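Local coordinates for protein isocitrate dehydrogenase [NAD] subunit 1, mitochondrial (Saccharomyces cerevisiae, PDB 3BLX) that forms the yeast mitochondrial NAD-dependent isocitrate dehydrogenase together with its partner subunit IDH2, oxidatively decarboxylating isocitrate to 2-oxoglutarate in the citric acid cycle, and also binds RNA, at residues E65-L70 with V95-Q100. Residues are numbered along the deposited sequence; the frame is centred on the assembly and turned at random.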
# COMPACT_ATOMS: atom_id res chain seq x y z
N GLU E 65 7.38 -9.75 21.92
CA GLU E 65 6.08 -10.08 22.46
C GLU E 65 5.26 -8.88 22.93
O GLU E 65 4.03 -8.88 22.88
CB GLU E 65 6.21 -11.10 23.60
CG GLU E 65 6.46 -12.52 23.13
CD GLU E 65 5.43 -13.03 22.11
OE1 GLU E 65 4.34 -12.42 21.99
OE2 GLU E 65 5.71 -14.06 21.43
N ALA E 66 5.95 -7.84 23.37
CA ALA E 66 5.27 -6.63 23.80
C ALA E 66 4.77 -5.83 22.60
O ALA E 66 3.66 -5.31 22.60
CB ALA E 66 6.20 -5.80 24.65
N VAL E 67 5.60 -5.72 21.58
CA VAL E 67 5.23 -5.03 20.36
C VAL E 67 4.04 -5.74 19.76
O VAL E 67 3.04 -5.11 19.42
CB VAL E 67 6.43 -4.94 19.36
CG1 VAL E 67 5.99 -4.44 17.99
CG2 VAL E 67 7.50 -4.03 19.90
N GLU E 68 4.12 -7.06 19.67
CA GLU E 68 3.06 -7.87 19.09
C GLU E 68 1.74 -7.74 19.88
O GLU E 68 0.65 -7.63 19.29
CB GLU E 68 3.51 -9.32 18.96
CG GLU E 68 3.14 -9.98 17.61
CD GLU E 68 3.53 -9.13 16.37
OE1 GLU E 68 2.70 -9.01 15.45
OE2 GLU E 68 4.65 -8.57 16.32
N SER E 69 1.85 -7.70 21.20
CA SER E 69 0.70 -7.47 22.05
C SER E 69 0.09 -6.09 21.84
O SER E 69 -1.13 -5.97 21.77
CB SER E 69 1.08 -7.69 23.51
OG SER E 69 -0.02 -7.44 24.36
N LEU E 70 0.93 -5.06 21.72
CA LEU E 70 0.44 -3.71 21.43
C LEU E 70 -0.21 -3.60 20.07
O LEU E 70 -1.18 -2.88 19.92
CB LEU E 70 1.52 -2.68 21.56
CG LEU E 70 1.72 -2.26 23.01
CD1 LEU E 70 3.05 -1.56 23.16
CD2 LEU E 70 0.59 -1.37 23.50
N VAL E 95 12.91 1.67 21.64
CA VAL E 95 13.18 1.92 20.26
C VAL E 95 12.16 1.15 19.44
O VAL E 95 11.68 1.64 18.42
CB VAL E 95 14.68 1.67 19.81
CG1 VAL E 95 15.63 1.77 20.95
CG2 VAL E 95 14.85 0.35 19.10
N ALA E 96 11.78 -0.03 19.91
CA ALA E 96 10.74 -0.80 19.23
C ALA E 96 9.42 -0.03 19.15
O ALA E 96 8.79 0.03 18.10
CB ALA E 96 10.56 -2.12 19.88
N LEU E 97 9.01 0.57 20.26
CA LEU E 97 7.80 1.36 20.32
C LEU E 97 7.88 2.55 19.38
O LEU E 97 6.90 2.99 18.82
CB LEU E 97 7.53 1.87 21.74
CG LEU E 97 6.68 0.99 22.66
CD1 LEU E 97 6.77 -0.45 22.29
CD2 LEU E 97 7.12 1.19 24.08
N ARG E 98 9.08 3.07 19.21
CA ARG E 98 9.24 4.26 18.40
C ARG E 98 9.43 3.91 16.90
O ARG E 98 8.86 4.56 16.04
CB ARG E 98 10.36 5.11 19.00
CG ARG E 98 11.34 5.67 18.04
CD ARG E 98 12.62 6.09 18.72
NE ARG E 98 12.37 6.77 19.99
CZ ARG E 98 12.97 6.44 21.13
NH1 ARG E 98 13.88 5.47 21.16
NH2 ARG E 98 12.68 7.10 22.24
N LYS E 99 10.19 2.87 16.60
CA LYS E 99 10.43 2.47 15.19
C LYS E 99 9.30 1.63 14.61
O LYS E 99 8.93 1.84 13.46
CB LYS E 99 11.74 1.68 15.00
CG LYS E 99 12.99 2.25 15.64
CD LYS E 99 13.54 3.46 14.93
CE LYS E 99 14.87 3.92 15.57
NZ LYS E 99 15.19 5.35 15.27
N GLN E 100 8.77 0.67 15.37
CA GLN E 100 7.75 -0.21 14.84
C GLN E 100 6.34 0.33 15.01
O GLN E 100 5.49 0.12 14.16
CB GLN E 100 7.84 -1.60 15.45
CG GLN E 100 9.08 -2.36 15.06
CD GLN E 100 9.09 -3.75 15.62
OE1 GLN E 100 8.23 -4.57 15.29
NE2 GLN E 100 10.06 -4.04 16.50
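Val67 packs against Ala96, Leu97 and Gln100 where helix 60-73 meets helix 92-99, in the isocitrate/isopropylmalate dehydrogenase fold. The helical segments 65-70 and 95-99 run in roughly the same direction, their axes inclined at 39° and 10.2 Å apart at closest approach. The branched Val67 side chain divides its contacts. CG2, on the side of the backbone N, lies 3.6 Å from Ala96 CB; Leu97 CD1 lies farther off, 4.4 Å from CG2. The other branch, CG1, is turned anti to the valine N (chi1 170°) and meets the amide of Gln100, with OE1 3.5 Å away. The glutamine gets there with a chain extended beyond CG, crossing the valine at about a right angle; Gln100, an exposed residue, lies at the edge of a contact whose other touching residues are buried.

One helical turn after Val67, Leu70 adds a second apolar point: its CD1 is 4.0 Å from Leu97 CD1, and the two leucine side chains also cross nearly at right angles. Leu97 thus reaches both Val67 and Leu70 with a single methyl.

Around this patch, Leu70 also touches Thr21 of strand 17-25 and Leu101, Leu97 rests on Ile103, and Ala66 packs on Ile23, so the first helix is seated on the sheet while it meets the second. Ser69 is tied to the same strand by a hydrogen bond to Thr21. Next to Leu97 in sequence, Arg98 probably binds the substrate, as in related enzymes, placing the contact beside the probable isocitrate pocket. The Arg98 guanidinium group is held by hydrogen bonds from NE to Asn131 O and from NH1 to Gly89 O.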